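Long-range contacts in endonuclease V (Streptomyces avermitilis, PDB 3GOC), which probably repairs deaminated DNA, using magnesium to cut double-stranded DNA at the second phosphodiester bond 3' to a deoxyinosine: residues L174-G179 with A198-L203; I111-Y116 with G125-L130. All blocks are in the same frame, centred on the assembly; numbering follows the deposited sequence.

Interaction 1: L174-G179 with A198-L203; sequences LRTQSG and AHTLAL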
ATOM      1  N   LEU A 174      -4.801   5.249 -10.930  1.00  5.24           N
ATOM      2  CA  LEU A 174      -4.366   4.048 -10.227  1.00  5.89           C
ATOM      3  C   LEU A 174      -5.441   2.979 -10.170  1.00  4.54           C
ATOM      4  O   LEU A 174      -6.566   3.246  -9.749  1.00  6.58           O
ATOM      5  CB  LEU A 174      -3.962   4.417  -8.798  1.00  8.83           C
ATOM      6  CG  LEU A 174      -3.489   3.282  -7.889  1.00  6.65           C
ATOM      7  CD1 LEU A 174      -2.146   2.760  -8.386  1.00  7.37           C
ATOM      8  CD2 LEU A 174      -3.356   3.796  -6.457  1.00  7.03           C
ATOM      9  N   ARG A 175      -5.085   1.769 -10.591  1.00  5.94           N
ATOM     10  CA  ARG A 175      -6.012   0.648 -10.573  1.00  4.75           C
ATOM     11  C   ARG A 175      -6.050   0.111  -9.145  1.00  5.44           C
ATOM     12  O   ARG A 175      -5.111  -0.559  -8.711  1.00  6.13           O
ATOM     13  CB  ARG A 175      -5.525  -0.453 -11.530  1.00  7.60           C
ATOM     14  CG  ARG A 175      -6.532  -1.574 -11.753  1.00  9.15           C
ATOM     15  CD  ARG A 175      -7.612  -1.161 -12.748  1.00  6.97           C
ATOM     16  NE  ARG A 175      -7.073  -0.996 -14.101  1.00  6.71           N
ATOM     17  CZ  ARG A 175      -7.786  -0.596 -15.151  1.00  8.58           C
ATOM     18  NH1 ARG A 175      -9.074  -0.314 -15.017  1.00 10.84           N
ATOM     19  NH2 ARG A 175      -7.212  -0.467 -16.341  1.00  7.76           N
ATOM     20  N   THR A 176      -7.116   0.414  -8.405  1.00  5.91           N
ATOM     21  CA  THR A 176      -7.236  -0.064  -7.029  1.00  4.69           C
ATOM     22  C   THR A 176      -7.937  -1.413  -6.980  1.00  8.62           C
ATOM     23  O   THR A 176      -7.776  -2.167  -6.026  1.00  7.62           O
ATOM     24  CB  THR A 176      -7.988   0.957  -6.138  1.00  6.36           C
ATOM     25  OG1 THR A 176      -9.198   1.365  -6.792  1.00  5.53           O
ATOM     26  CG2 THR A 176      -7.114   2.183  -5.884  1.00  8.57           C
ATOM     27  N   GLN A 177      -8.716  -1.716  -8.015  1.00  5.62           N
ATOM     28  CA  GLN A 177      -9.398  -3.004  -8.100  1.00  7.73           C
ATOM     29  C   GLN A 177      -9.249  -3.567  -9.512  1.00  8.88           C
ATOM     30  O   GLN A 177      -9.438  -2.861 -10.503  1.00 10.30           O
ATOM     31  CB  GLN A 177     -10.877  -2.869  -7.734  1.00 10.95           C
ATOM     32  CG  GLN A 177     -11.138  -2.726  -6.234  1.00 11.93           C
ATOM     33  CD  GLN A 177     -10.599  -3.900  -5.429  1.00 15.73           C
ATOM     34  OE1 GLN A 177     -10.763  -5.061  -5.818  1.00 22.95           O
ATOM     35  NE2 GLN A 177      -9.964  -3.607  -4.298  1.00 12.11           N
ATOM     36  N   SER A 178      -8.900  -4.848  -9.576  1.00 12.63           N
ATOM     37  CA  SER A 178      -8.681  -5.561 -10.826  1.00 14.16           C
ATOM     38  C   SER A 178      -9.810  -5.413 -11.833  1.00 15.42           C
ATOM     39  O   SER A 178     -10.969  -5.690 -11.527  1.00 16.87           O
ATOM     40  CB  SER A 178      -8.456  -7.045 -10.530  1.00 16.83           C
ATOM     41  OG  SER A 178      -7.941  -7.717 -11.657  1.00 25.26           O
ATOM     42  N   GLY A 179      -9.452  -4.971 -13.036  1.00 20.32           N
ATOM     43  CA  GLY A 179     -10.421  -4.802 -14.105  1.00 18.72           C
ATOM     44  C   GLY A 179     -11.492  -3.755 -13.874  1.00 24.19           C
ATOM     45  O   GLY A 179     -12.405  -3.613 -14.688  1.00 25.55           O
ATOM     46  N   ALA A 198       0.975   4.056  -2.869  1.00  6.23           N
ATOM     47  CA  ALA A 198       1.097   2.995  -1.879  1.00  6.27           C
ATOM     48  C   ALA A 198       0.020   3.129  -0.812  1.00  6.99           C
ATOM     49  O   ALA A 198      -0.594   2.142  -0.414  1.00  7.29           O
ATOM     50  CB  ALA A 198       2.486   3.032  -1.239  1.00  4.79           C
ATOM     51  N   HIS A 199      -0.226   4.349  -0.348  1.00  6.25           N
ATOM     52  CA  HIS A 199      -1.254   4.546   0.669  1.00  4.76           C
ATOM     53  C   HIS A 199      -2.634   4.252   0.102  1.00  4.23           C
ATOM     54  O   HIS A 199      -3.475   3.637   0.758  1.00  5.35           O
ATOM     55  CB  HIS A 199      -1.201   5.977   1.212  1.00  5.39           C
ATOM     56  CG  HIS A 199      -0.192   6.161   2.304  1.00  7.93           C
ATOM     57  ND1 HIS A 199      -0.430   5.772   3.605  1.00 10.93           N
ATOM     58  CD2 HIS A 199       1.077   6.629   2.277  1.00  9.39           C
ATOM     59  CE1 HIS A 199       0.653   5.992   4.334  1.00  8.35           C
ATOM     60  NE2 HIS A 199       1.581   6.511   3.550  1.00  7.01           N
ATOM     61  N   THR A 200      -2.872   4.691  -1.129  1.00  5.93           N
ATOM     62  CA  THR A 200      -4.165   4.464  -1.754  1.00  4.10           C
ATOM     63  C   THR A 200      -4.429   2.964  -1.909  1.00  5.08           C
ATOM     64  O   THR A 200      -5.541   2.495  -1.641  1.00  5.31           O
ATOM     65  CB  THR A 200      -4.240   5.189  -3.121  1.00  3.93           C
ATOM     66  OG1 THR A 200      -3.997   6.590  -2.919  1.00  6.74           O
ATOM     67  CG2 THR A 200      -5.617   5.036  -3.746  1.00  4.77           C
ATOM     68  N   LEU A 201      -3.417   2.205  -2.332  1.00  5.72           N
ATOM     69  CA  LEU A 201      -3.594   0.755  -2.480  1.00  3.66           C
ATOM     70  C   LEU A 201      -3.844   0.119  -1.114  1.00  4.47           C
ATOM     71  O   LEU A 201      -4.700  -0.754  -0.975  1.00  5.73           O
ATOM     72  CB  LEU A 201      -2.360   0.111  -3.121  1.00  5.23           C
ATOM     73  CG  LEU A 201      -2.097   0.426  -4.596  1.00 11.89           C
ATOM     74  CD1 LEU A 201      -0.809  -0.264  -5.031  1.00 11.55           C
ATOM     75  CD2 LEU A 201      -3.275  -0.047  -5.454  1.00  8.17           C
ATOM     76  N   ALA A 202      -3.102   0.562  -0.101  1.00  4.40           N
ATOM     77  CA  ALA A 202      -3.264   0.006   1.235  1.00  5.03           C
ATOM     78  C   ALA A 202      -4.648   0.299   1.810  1.00  6.63           C
ATOM     79  O   ALA A 202      -5.107  -0.396   2.716  1.00  8.75           O
ATOM     80  CB  ALA A 202      -2.176   0.540   2.162  1.00  7.57           C
ATOM     81  N   LEU A 203      -5.312   1.325   1.282  1.00  4.28           N
ATOM     82  CA  LEU A 203      -6.648   1.702   1.751  1.00  6.58           C
ATOM     83  C   LEU A 203      -7.755   1.091   0.904  1.00  7.97           C
ATOM     84  O   LEU A 203      -8.936   1.291   1.183  1.00  6.77           O
ATOM     85  CB  LEU A 203      -6.793   3.228   1.740  1.00  5.15           C
ATOM     86  CG  LEU A 203      -5.961   3.983   2.773  1.00  6.04           C
ATOM     87  CD1 LEU A 203      -5.990   5.486   2.489  1.00  5.77           C
ATOM     88  CD2 LEU A 203      -6.522   3.692   4.156  1.00  8.27           C
TER
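Leu201 reaches across to Leu174 with one methyl, its CD2, which lies 4.0 Å from Leu174 CD2; the two leucines meet at a slant. The same Leu201 methyl, CD2, also rests 3.8 Å from the carbonyl oxygen Arg175 O, so one branch of the helix residue covers both a side chain and the backbone that follows it. CG of Leu174, opposite its backbone N (chi1 179°), is directed at the helix, and CD2 extends the chain onto it. The Leu174 and Thr200 side chains slide past each other in opposite directions, Leu174 CD2 ending 3.7 Å from both Thr200 CB and Thr200 CG2. In the RNase H-like fold of endonuclease V, this is where the end of strand 168-174 and the loop after it pack against helix 193-202, with Val183 and Val185 of strand 183-189 also touching Thr200. Thr176 adds its methyl, CG2 being 3.9 Å from Thr200 CG2. Both threonines thus present carbon to each other while their hydroxyls bond elsewhere, Thr200 OG1 with Ala196 O one turn back in the helix and Thr176 OG1 with Arg208 O. No hydrogen bond links the two segments directly, but Arg157 bridges them, bonding Thr176 O through NH2 and Leu201 O through NH1.

Interaction 2: I111-Y116 with G125-L130; sequences IVCDGY and GLASHL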
ATOM      1  N   ILE A 111      -3.223  12.750   5.774  1.00  5.73           N
ATOM      2  CA  ILE A 111      -4.603  13.093   5.433  1.00  6.58           C
ATOM      3  C   ILE A 111      -4.903  12.756   3.978  1.00  5.27           C
ATOM      4  O   ILE A 111      -4.165  13.147   3.075  1.00  5.90           O
ATOM      5  CB  ILE A 111      -4.906  14.599   5.653  1.00  5.00           C
ATOM      6  CG1 ILE A 111      -4.696  14.978   7.124  1.00  6.54           C
ATOM      7  CG2 ILE A 111      -6.343  14.904   5.237  1.00  9.64           C
ATOM      8  CD1 ILE A 111      -3.250  15.070   7.527  1.00 31.39           C
ATOM      9  N   VAL A 112      -5.982  12.009   3.763  1.00  3.26           N
ATOM     10  CA  VAL A 112      -6.399  11.618   2.423  1.00  4.07           C
ATOM     11  C   VAL A 112      -7.699  12.354   2.105  1.00  4.96           C
ATOM     12  O   VAL A 112      -8.732  12.108   2.729  1.00  6.33           O
ATOM     13  CB  VAL A 112      -6.636  10.087   2.339  1.00  3.93           C
ATOM     14  CG1 VAL A 112      -7.021   9.690   0.918  1.00  5.76           C
ATOM     15  CG2 VAL A 112      -5.371   9.345   2.782  1.00  6.24           C
ATOM     16  N   CYS A 113      -7.639  13.270   1.140  1.00  4.28           N
ATOM     17  CA  CYS A 113      -8.814  14.043   0.741  1.00  3.56           C
ATOM     18  C   CYS A 113      -9.535  13.401  -0.428  1.00  5.59           C
ATOM     19  O   CYS A 113      -8.913  12.804  -1.305  1.00  7.54           O
ATOM     20  CB  CYS A 113      -8.403  15.460   0.333  1.00  7.75           C
ATOM     21  SG  CYS A 113      -7.600  16.415   1.622  1.00 10.80           S
ATOM     22  N   ASP A 114     -10.861  13.508  -0.423  1.00  7.08           N
ATOM     23  CA  ASP A 114     -11.664  12.991  -1.525  1.00  7.94           C
ATOM     24  C   ASP A 114     -11.654  14.158  -2.504  1.00 11.60           C
ATOM     25  O   ASP A 114     -12.552  15.002  -2.501  1.00 13.85           O
ATOM     26  CB  ASP A 114     -13.095  12.711  -1.074  1.00  8.14           C
ATOM     27  CG  ASP A 114     -13.983  12.247  -2.212  1.00 11.63           C
ATOM     28  OD1 ASP A 114     -15.225  12.379  -2.109  1.00 14.24           O
ATOM     29  OD2 ASP A 114     -13.452  11.742  -3.220  1.00 13.53           O
ATOM     30  N   GLY A 115     -10.626  14.200  -3.338  1.00  6.77           N
ATOM     31  CA  GLY A 115     -10.482  15.293  -4.274  1.00  7.20           C
ATOM     32  C   GLY A 115      -9.087  15.333  -4.856  1.00  6.38           C
ATOM     33  O   GLY A 115      -8.475  14.286  -5.074  1.00  6.89           O
ATOM     34  N   TYR A 116      -8.578  16.540  -5.084  1.00  6.28           N
ATOM     35  CA  TYR A 116      -7.269  16.714  -5.706  1.00  5.67           C
ATOM     36  C   TYR A 116      -6.278  17.609  -4.959  1.00  7.18           C
ATOM     37  O   TYR A 116      -6.657  18.449  -4.140  1.00  6.43           O
ATOM     38  CB  TYR A 116      -7.445  17.287  -7.122  1.00  5.81           C
ATOM     39  CG  TYR A 116      -8.565  16.662  -7.938  1.00  8.28           C
ATOM     40  CD1 TYR A 116      -9.891  17.047  -7.749  1.00  9.40           C
ATOM     41  CD2 TYR A 116      -8.301  15.673  -8.877  1.00 12.16           C
ATOM     42  CE1 TYR A 116     -10.929  16.459  -8.471  1.00 10.16           C
ATOM     43  CE2 TYR A 116      -9.328  15.076  -9.609  1.00  9.82           C
ATOM     44  CZ  TYR A 116     -10.637  15.471  -9.399  1.00 13.16           C
ATOM     45  OH  TYR A 116     -11.652  14.862 -10.098  1.00 15.06           O
ATOM     46  N   GLY A 125      -4.972  22.484  -5.343  1.00  5.48           N
ATOM     47  CA  GLY A 125      -6.303  22.036  -4.979  1.00  6.56           C
ATOM     48  C   GLY A 125      -6.425  21.802  -3.482  1.00  6.59           C
ATOM     49  O   GLY A 125      -5.474  22.021  -2.728  1.00  7.48           O
ATOM     50  N   LEU A 126      -7.592  21.328  -3.062  1.00  5.56           N
ATOM     51  CA  LEU A 126      -7.896  21.081  -1.656  1.00  5.61           C
ATOM     52  C   LEU A 126      -6.797  20.403  -0.841  1.00  3.63           C
ATOM     53  O   LEU A 126      -6.417  20.884   0.227  1.00  5.25           O
ATOM     54  CB  LEU A 126      -9.177  20.252  -1.552  1.00  8.07           C
ATOM     55  CG  LEU A 126      -9.612  19.832  -0.148  1.00  9.59           C
ATOM     56  CD1 LEU A 126     -10.008  21.068   0.650  1.00 13.13           C
ATOM     57  CD2 LEU A 126     -10.784  18.860  -0.251  1.00 11.94           C
ATOM     58  N   ALA A 127      -6.289  19.282  -1.339  1.00  5.82           N
ATOM     59  CA  ALA A 127      -5.260  18.559  -0.612  1.00  3.72           C
ATOM     60  C   ALA A 127      -3.993  19.378  -0.380  1.00  4.59           C
ATOM     61  O   ALA A 127      -3.404  19.324   0.702  1.00  7.91           O
ATOM     62  CB  ALA A 127      -4.924  17.255  -1.328  1.00  5.01           C
ATOM     63  N   SER A 128      -3.567  20.136  -1.381  1.00  5.33           N
ATOM     64  CA  SER A 128      -2.358  20.939  -1.228  1.00  6.12           C
ATOM     65  C   SER A 128      -2.597  22.128  -0.302  1.00  6.69           C
ATOM     66  O   SER A 128      -1.742  22.480   0.513  1.00  6.07           O
ATOM     67  CB  SER A 128      -1.876  21.432  -2.593  1.00  8.00           C
ATOM     68  OG  SER A 128      -1.448  20.344  -3.390  1.00  8.97           O
ATOM     69  N   HIS A 129      -3.770  22.731  -0.433  1.00  6.19           N
ATOM     70  CA  HIS A 129      -4.164  23.880   0.369  1.00  5.35           C
ATOM     71  C   HIS A 129      -4.240  23.465   1.839  1.00  6.44           C
ATOM     72  O   HIS A 129      -3.710  24.147   2.720  1.00  9.20           O
ATOM     73  CB  HIS A 129      -5.518  24.381  -0.145  1.00  5.03           C
ATOM     74  CG  HIS A 129      -5.871  25.771   0.288  1.00  7.05           C
ATOM     75  ND1 HIS A 129      -6.747  26.563  -0.425  1.00 10.01           N
ATOM     76  CD2 HIS A 129      -5.513  26.495   1.375  1.00  8.21           C
ATOM     77  CE1 HIS A 129      -6.912  27.714   0.203  1.00 11.16           C
ATOM     78  NE2 HIS A 129      -6.175  27.697   1.300  1.00  9.63           N
ATOM     79  N   LEU A 130      -4.879  22.327   2.099  1.00  5.02           N
ATOM     80  CA  LEU A 130      -5.012  21.830   3.466  1.00  5.30           C
ATOM     81  C   LEU A 130      -3.641  21.438   4.020  1.00  7.84           C
ATOM     82  O   LEU A 130      -3.338  21.675   5.191  1.00  7.27           O
ATOM     83  CB  LEU A 130      -5.951  20.621   3.492  1.00  7.63           C
ATOM     84  CG  LEU A 130      -6.237  19.987   4.853  1.00  8.03           C
ATOM     85  CD1 LEU A 130      -7.030  20.953   5.733  1.00  9.39           C
ATOM     86  CD2 LEU A 130      -7.022  18.697   4.640  1.00 11.97           C
TER
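Cys113 of strand 111-114 points its sulfur into helix 126-130, where SG lies 3.8 Å from Leu130 CD2 and 3.9 Å from Ala127 CA. With SG anti to the carbonyl carbon, the thiol leans back along the strand toward Ile111 and settles between those two helix residues, which are three positions apart. Cys113 CB is left to meet Leu126 CD2 more loosely, at 4.2 Å. Farther back on the strand, Ile111 brings CG2 to 3.9 Å from Leu130 CD2, the two side chains crossing at about a right angle, so a single leucine methyl serves both strand residues. Leu98 and Leu101 of helix 94-102 cover Leu130 further.

The polar part is a single backbone bond beyond the strand end. Ala127 N donates to Tyr116 O over 2.9 Å, nearly straight at 161°, with the donor tilted 31° from the carbonyl plane. Ala127 CB lies 3.5 Å from Tyr116 O, and Gly125, the N-cap residue, passes close beside that oxygen. The tyrosine ring turns away, its OH bonded to Asn144 O.

The segments 111-114 and 126-130 run at 143° to each other, more nearly antiparallel than parallel, and belong to the first two elements of the beta-alpha-beta unit completed by strand 138-142. The carbonyl of Tyr116 takes up an N-H of the first helical turn, whose amides have no acceptor earlier in the helix. Asp114, which binds magnesium together with Asp46, points away from the helix, so the helix packs by carbon and sulfur on one side while the metal-binding carboxylate is directed to the other.

Overall arrangement
Both contacts are buried and involve a helix of one RNase H-like domain, against a strand in interaction 2 and against a strand end and its loop in interaction 1. They differ in place: the centre of interaction 2 is about 3 Å from the centre of the chain, beside the magnesium site, that of interaction 1 about 16 Å, where Arg27 of the second subunit packs on Leu201. Interaction 2 stays within one beta-alpha-beta unit and adds a direct backbone bond to its apolar packing, whereas 174-179 and 198-203 meet without one. The two join where Leu203 CD1 lies 3.9 Å from Val112 CG2, on the strand side turned away from helix 126-134.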